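PDB 6H4M: probable ss-1,3-N-acetylglucosaminyltransferase from Staphylococcus aureus, which belongs to the family 2 glycosyltransferases of the GT-A clan, whose nucleotide-sugar-binding fold here holds uridine-diphosphate-N-acetylglucosamine. Local coordinates for residues V22-P27 against F107-D112; D133-K138 against N212-T217. All coordinates share one frame; numbering follows the deposited sequence.

Contact 1. Residues V22-P27 against F107-D112. With UD1 (uridine-diphosphate-N-acetylglucosamine), chain N.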
loop_
_atom_site.group_PDB
_atom_site.type_symbol
_atom_site.label_atom_id
_atom_site.label_comp_id
_atom_site.label_asym_id
_atom_site.label_seq_id
_atom_site.Cartn_x
_atom_site.Cartn_y
_atom_site.Cartn_z
ATOM N N VAL A 22 9.197 48.858 20.888
ATOM C CA VAL A 22 8.943 47.434 21.040
ATOM C C VAL A 22 8.516 47.120 22.474
ATOM O O VAL A 22 9.121 47.586 23.421
ATOM C CB VAL A 22 10.197 46.618 20.685
ATOM C CG1 VAL A 22 9.911 45.124 20.773
ATOM C CG2 VAL A 22 10.767 46.999 19.325
ATOM N N SER A 23 7.491 46.280 22.608
ATOM C CA SER A 23 7.192 45.594 23.858
ATOM C C SER A 23 7.570 44.124 23.712
ATOM O O SER A 23 6.971 43.420 22.923
ATOM C CB SER A 23 5.742 45.720 24.215
ATOM O OG SER A 23 5.388 47.068 24.407
ATOM N N VAL A 24 8.569 43.679 24.473
ATOM C CA VAL A 24 8.855 42.263 24.581
ATOM C C VAL A 24 7.883 41.675 25.604
ATOM O O VAL A 24 7.850 42.108 26.747
ATOM C CB VAL A 24 10.315 41.993 24.970
ATOM C CG1 VAL A 24 10.592 40.505 25.044
ATOM C CG2 VAL A 24 11.289 42.664 24.018
ATOM N N ILE A 25 7.089 40.696 25.170
ATOM C CA ILE A 25 6.096 40.038 25.998
ATOM C C ILE A 25 6.583 38.618 26.295
ATOM O O ILE A 25 6.793 37.840 25.373
ATOM C CB ILE A 25 4.727 40.045 25.296
ATOM C CG1 ILE A 25 4.192 41.466 25.145
ATOM C CG2 ILE A 25 3.738 39.144 26.023
ATOM C CD1 ILE A 25 3.104 41.590 24.108
ATOM N N MET A 26 6.746 38.306 27.584
ATOM C CA MET A 26 7.344 37.050 28.026
ATOM C C MET A 26 6.499 36.447 29.139
ATOM O O MET A 26 6.533 36.917 30.273
ATOM C CB MET A 26 8.771 37.263 28.542
ATOM C CG MET A 26 9.406 36.017 29.107
ATOM S SD MET A 26 11.111 36.288 29.661
ATOM C CE MET A 26 10.814 37.053 31.259
ATOM N N PRO A 27 5.737 35.368 28.871
ATOM C CA PRO A 27 5.053 34.644 29.936
ATOM C C PRO A 27 6.055 33.747 30.674
ATOM O O PRO A 27 6.967 33.221 30.046
ATOM C CB PRO A 27 3.996 33.849 29.165
ATOM C CG PRO A 27 4.673 33.541 27.845
ATOM C CD PRO A 27 5.500 34.776 27.548
ATOM N N PHE A 107 7.198 41.816 20.531
ATOM C CA PHE A 107 8.036 40.678 20.292
ATOM C C PHE A 107 7.764 39.646 21.378
ATOM O O PHE A 107 7.988 39.921 22.545
ATOM C CB PHE A 107 9.511 41.088 20.277
ATOM C CG PHE A 107 10.398 40.046 19.651
ATOM C CD1 PHE A 107 10.657 38.860 20.304
ATOM C CD2 PHE A 107 10.927 40.233 18.387
ATOM C CE1 PHE A 107 11.440 37.889 19.708
ATOM C CE2 PHE A 107 11.714 39.258 17.798
ATOM C CZ PHE A 107 11.969 38.089 18.457
ATOM N N PHE A 108 7.268 38.476 20.982
ATOM C CA PHE A 108 7.006 37.401 21.936
ATOM C C PHE A 108 8.293 36.622 22.184
ATOM O O PHE A 108 8.954 36.201 21.245
ATOM C CB PHE A 108 5.884 36.490 21.440
ATOM C CG PHE A 108 4.559 37.189 21.315
ATOM C CD1 PHE A 108 3.819 37.492 22.443
ATOM C CD2 PHE A 108 4.061 37.554 20.078
ATOM C CE1 PHE A 108 2.596 38.139 22.333
ATOM C CE2 PHE A 108 2.844 38.205 19.972
ATOM C CZ PHE A 108 2.112 38.497 21.095
ATOM N N LEU A 109 8.624 36.454 23.469
ATOM C CA LEU A 109 9.814 35.760 23.913
ATOM C C LEU A 109 9.386 34.712 24.934
ATOM O O LEU A 109 8.651 35.032 25.854
ATOM C CB LEU A 109 10.762 36.789 24.529
ATOM C CG LEU A 109 11.984 36.228 25.254
ATOM C CD1 LEU A 109 12.943 35.580 24.273
ATOM C CD2 LEU A 109 12.703 37.319 26.033
ATOM N N ASP A 110 9.843 33.472 24.749
ATOM C CA ASP A 110 9.618 32.405 25.712
ATOM C C ASP A 110 10.656 32.525 26.832
ATOM O O ASP A 110 11.733 33.053 26.626
ATOM C CB ASP A 110 9.637 31.039 25.029
ATOM C CG ASP A 110 8.419 30.801 24.151
ATOM O OD1 ASP A 110 7.468 31.650 24.198
ATOM O OD2 ASP A 110 8.422 29.780 23.417
ATOM N N SER A 111 10.297 32.016 28.014
ATOM C CA SER A 111 10.975 32.313 29.265
ATOM C C SER A 111 12.352 31.647 29.341
ATOM O O SER A 111 13.205 32.123 30.080
ATOM C CB SER A 111 10.121 31.946 30.448
ATOM O OG SER A 111 9.428 30.727 30.216
ATOM N N ASP A 112 12.590 30.569 28.588
ATOM C CA ASP A 112 13.879 29.889 28.700
ATOM C C ASP A 112 14.846 30.357 27.591
ATOM O O ASP A 112 16.036 30.041 27.640
ATOM C CB ASP A 112 13.675 28.371 28.761
ATOM C CG ASP A 112 13.406 27.858 30.170
HETATM C "C1'" UD1 N . 6.912 25.791 22.288
HETATM C "C2'" UD1 N . 7.146 26.938 21.311
HETATM C "C3'" UD1 N . 6.373 28.174 21.760
HETATM C "C4'" UD1 N . 4.902 27.817 21.931
HETATM C "C5'" UD1 N . 4.742 26.591 22.839
HETATM C "C6'" UD1 N . 3.288 26.149 22.967
HETATM C "C7'" UD1 N . 9.286 26.890 20.154
HETATM C "C8'" UD1 N . 10.760 26.862 20.378
HETATM N "N2'" UD1 N . 8.574 27.136 21.247
HETATM O "O1'" UD1 N . 7.405 26.130 23.593
HETATM O "O3'" UD1 N . 6.511 29.211 20.791
HETATM O "O4'" UD1 N . 4.188 28.936 22.473
HETATM O "O5'" UD1 N . 5.517 25.494 22.352
HETATM O "O6'" UD1 N . 2.713 25.933 21.673
HETATM O "O7'" UD1 N . 8.807 26.662 19.058
HETATM N N1 UD1 N . 3.945 29.042 29.778
HETATM C C2 UD1 N . 2.859 29.655 30.450
HETATM N N3 UD1 N . 1.983 28.924 31.144
HETATM C C4 UD1 N . 2.124 27.607 31.216
HETATM C C5 UD1 N . 3.177 26.966 30.564
HETATM C C6 UD1 N . 4.092 27.713 29.826
HETATM O O2 UD1 N . 2.695 30.891 30.417
HETATM O O4 UD1 N . 1.297 26.956 31.878
HETATM C C1B UD1 N . 4.878 29.858 29.015
HETATM C C2B UD1 N . 6.329 29.591 29.355
HETATM O "O2'" UD1 N . 6.774 30.484 30.374
HETATM C C3B UD1 N . 7.045 29.790 28.037
HETATM C C4B UD1 N . 5.983 29.678 26.968
HETATM O O4B UD1 N . 4.746 29.538 27.640
HETATM O O3B UD1 N . 7.602 31.099 27.933
HETATM C C5B UD1 N . 6.131 28.473 26.072
HETATM O O5B UD1 N . 6.371 27.324 26.879
HETATM P PA UD1 N . 7.800 26.577 26.866
HETATM O O1A UD1 N . 8.043 26.078 28.265
HETATM O O2A UD1 N . 8.850 27.481 26.249
HETATM O O3A UD1 N . 7.436 25.317 25.933
HETATM P PB UD1 N . 8.155 25.047 24.522
HETATM O O1B UD1 N . 7.751 23.664 24.068
HETATM O O2B UD1 N . 9.629 25.409 24.642
#
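The ring of Phe108 lies alongside Ile25, both side chains pointing the same way. Ile25 CD1 approaches Phe108 CE1 obliquely at 3.9 Å, while CB and CG2 of Ile25 pack against CD1 of the Phe108 ring. Phe190 adds an edge-to-face ring contact, and Leu98 and Arg94 of helix 91-100 also touch Phe108, so a large flat hydrophobic group fits well here. The Phe107 ring goes to the other face of the sheet: with CG anti to the backbone N (chi1 -164°) it turns away from strand 22-28 toward Leu123, leaving CB to meet Val22 CG1 at 4.1 Å. On that side Val24 CG1 rests against Leu109 CB at 3.8 Å, and Met26 SD lies beside Leu109 CD2 at 4.1 Å, with helix 35-43 covering both side chains. Between the faces the backbones pair in parallel. Phe107 N donates to Ser23 O (2.9 Å), and its carbonyl accepts from Ile25 N; Leu109 N then continues the ladder to Ile25 O. Beyond the last bond both chains turn polar atoms toward the ribose, which lies past their ends. Pro27 O accepts from O2' and O3B of UD1, while Ser111 N donates to UD1 O3B at 2.8 Å and Ser111 OG to UD1 O2' at 2.7 Å. The small serine thus grips the sugar with backbone and hydroxyl together. Asp110 OD1 is salt-bridged to Arg94, and a magnesium ion lies about 4 Å from the Asp110 side chain. Two adjacent parallel strands that end at a nucleotide-sugar, with Asp110-Ser111-Asp112 probably the Asp-X-Asp motif, are typical of the GT-A fold.

Contact 2. Residues D133-K138 against N212-T217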
loop_
_atom_site.group_PDB
_atom_site.type_symbol
_atom_site.label_atom_id
_atom_site.label_comp_id
_atom_site.label_asym_id
_atom_site.label_seq_id
_atom_site.Cartn_x
_atom_site.Cartn_y
_atom_site.Cartn_z
ATOM N N ASP A 133 5.090 44.673 8.551
ATOM C CA ASP A 133 4.062 44.277 9.496
ATOM C C ASP A 133 4.621 43.160 10.389
ATOM O O ASP A 133 4.214 43.012 11.537
ATOM C CB ASP A 133 2.789 43.866 8.754
ATOM C CG ASP A 133 2.198 44.959 7.872
ATOM O OD1 ASP A 133 2.058 46.099 8.385
ATOM O OD2 ASP A 133 1.881 44.668 6.681
ATOM N N LEU A 134 5.590 42.408 9.852
ATOM C CA LEU A 134 6.188 41.269 10.521
ATOM C C LEU A 134 7.676 41.210 10.175
ATOM O O LEU A 134 8.041 41.297 9.005
ATOM C CB LEU A 134 5.475 40.008 10.038
ATOM C CG LEU A 134 6.012 38.687 10.571
ATOM C CD1 LEU A 134 5.632 38.519 12.037
ATOM C CD2 LEU A 134 5.484 37.517 9.761
ATOM N N ILE A 135 8.533 41.050 11.190
ATOM C CA ILE A 135 9.954 40.824 10.957
ATOM C C ILE A 135 10.357 39.535 11.669
ATOM O O ILE A 135 10.058 39.365 12.844
ATOM C CB ILE A 135 10.817 42.014 11.414
ATOM C CG1 ILE A 135 10.233 43.358 10.966
ATOM C CG2 ILE A 135 12.246 41.847 10.922
ATOM C CD1 ILE A 135 9.324 44.007 11.977
ATOM N N ILE A 136 11.039 38.649 10.934
ATOM C CA ILE A 136 11.468 37.350 11.420
ATOM C C ILE A 136 12.996 37.323 11.476
ATOM O O ILE A 136 13.663 37.404 10.452
ATOM C CB ILE A 136 10.924 36.221 10.522
ATOM C CG1 ILE A 136 9.423 36.390 10.255
ATOM C CG2 ILE A 136 11.251 34.859 11.114
ATOM C CD1 ILE A 136 8.893 35.516 9.156
ATOM N N GLY A 137 13.537 37.211 12.686
ATOM C CA GLY A 137 14.972 37.088 12.898
ATOM C C GLY A 137 15.386 35.632 12.897
ATOM O O GLY A 137 14.645 34.780 13.403
ATOM N N LYS A 138 16.563 35.355 12.328
ATOM C CA LYS A 138 17.097 34.004 12.218
ATOM C C LYS A 138 17.172 33.380 13.614
ATOM O O LYS A 138 17.600 34.032 14.572
ATOM C CB LYS A 138 18.465 34.044 11.550
ATOM C CG LYS A 138 19.201 32.721 11.427
ATOM C CD LYS A 138 20.696 32.929 11.241
ATOM C CE LYS A 138 21.333 32.117 10.123
ATOM N NZ LYS A 138 22.334 32.916 9.365
ATOM N N ASN A 212 3.283 43.019 4.395
ATOM C CA ASN A 212 4.714 43.291 4.411
ATOM C C ASN A 212 5.401 42.438 5.480
ATOM O O ASN A 212 5.223 42.659 6.675
ATOM C CB ASN A 212 4.976 44.780 4.631
ATOM C CG ASN A 212 4.541 45.637 3.459
ATOM O OD1 ASN A 212 4.247 45.121 2.381
ATOM N ND2 ASN A 212 4.536 46.947 3.646
ATOM N N TYR A 213 6.166 41.445 5.017
ATOM C CA TYR A 213 6.934 40.534 5.905
ATOM C C TYR A 213 8.411 40.614 5.511
ATOM O O TYR A 213 8.715 40.524 4.309
ATOM C CB TYR A 213 6.450 39.087 5.777
ATOM C CG TYR A 213 4.998 38.909 5.417
ATOM C CD1 TYR A 213 3.991 39.405 6.228
ATOM C CD2 TYR A 213 4.628 38.225 4.272
ATOM C CE1 TYR A 213 2.655 39.235 5.906
ATOM C CE2 TYR A 213 3.297 38.048 3.933
ATOM C CZ TYR A 213 2.307 38.555 4.754
ATOM O OH TYR A 213 0.994 38.383 4.427
ATOM N N SER A 214 9.294 40.774 6.497
ATOM C CA SER A 214 10.708 40.874 6.229
ATOM C C SER A 214 11.449 39.816 7.057
ATOM O O SER A 214 10.985 39.401 8.113
ATOM C CB SER A 214 11.200 42.278 6.462
ATOM O OG SER A 214 11.005 42.639 7.813
ATOM N N ILE A 215 12.577 39.352 6.517
ATOM C CA ILE A 215 13.397 38.309 7.100
ATOM C C ILE A 215 14.824 38.853 7.245
ATOM O O ILE A 215 15.404 39.315 6.267
ATOM C CB ILE A 215 13.368 37.043 6.218
ATOM C CG1 ILE A 215 11.962 36.472 6.083
ATOM C CG2 ILE A 215 14.330 35.985 6.753
ATOM C CD1 ILE A 215 11.828 35.470 4.971
ATOM N N LYS A 216 15.374 38.785 8.464
ATOM C CA LYS A 216 16.708 39.308 8.786
ATOM C C LYS A 216 17.556 38.157 9.342
ATOM O O LYS A 216 17.121 37.463 10.243
ATOM C CB LYS A 216 16.569 40.474 9.768
ATOM C CG LYS A 216 17.849 41.241 10.047
ATOM C CD LYS A 216 17.966 42.554 9.345
ATOM C CE LYS A 216 19.370 43.115 9.427
ATOM N NZ LYS A 216 19.322 44.593 9.587
ATOM N N THR A 217 18.766 37.973 8.797
ATOM C CA THR A 217 19.560 36.762 9.041
ATOM C C THR A 217 21.027 37.054 9.397
ATOM O O THR A 217 21.837 36.135 9.388
ATOM C CB THR A 217 19.528 35.847 7.812
ATOM O OG1 THR A 217 20.189 36.522 6.737
ATOM C CG2 THR A 217 18.119 35.450 7.406
#
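A parallel strand pair in the mixed sheet brings Leu134, Ile135, Ile136 and Gly137 opposite Tyr213, Ser214, Ile215 and Lys216, the short axes 4.7 Å apart and 19° from parallel. At its start Asn212 O receives two backbone donors, Asp133 N at 2.8 Å and Leu134 N at 3.2 Å. Asp133 returns the bond through its carboxylate: OD2 takes Asn212 N at 3.1 Å on its anti side, 30° out of the carboxylate plane, and also accepts from Lys211 N, a use for which aspartate's short side chain is well suited. The ladder then alternates regularly, Ser214 N to Leu134 O at 2.9 Å, Ile136 N to Ser214 O, Lys216 N to Ile136 O and Lys138 N to Lys216 O. Strand 134-142 also pairs with the antiparallel strand 177-179, placing it inside the sheet of this GT-A-type fold. One face carries Leu134, Ile136, Tyr213 and Ile215. There Leu134 CB meets Tyr213 CD1 at 4.1 Å, helix 198-207 covers Leu134, and the tyrosine hydroxyl bonds to Leu207 O. The opposite face carries Ile135, Ser214 and Lys216; Ser214 OG lies beside Ile135 CG1 and bonds to Ser132 OG, and the small serine accommodates Tyr126 of helix 120-129. The Lys138 side chain stays nearly extended past the end of the pair, where NZ donates to Thr217 O at 3.3 Å, in the carbonyl plane.

Overall arrangement
Contacts 1 and 2 follow one another along the chain, the second segment of contact 1 preceding the first segment of contact 2. Their centres are 16 Å apart and their nearest atoms about 5 Å apart, without touching. Both belong to one mixed sheet, in which strand 105-108 of contact 1 and strand 134-142 of contact 2 each pair antiparallel with strand 177-179. Helix 120-129 spans the two: its Leu123 touches both Phe107 and Ile135. Strand 222-225 makes a further link, pairing with strand 134-142 while the Tyr222 hydroxyl is hydrogen-bonded to Asp110 N. The sheet therefore carries the nucleotide-sugar site at the end of contact 1 and continues past it through contact 2.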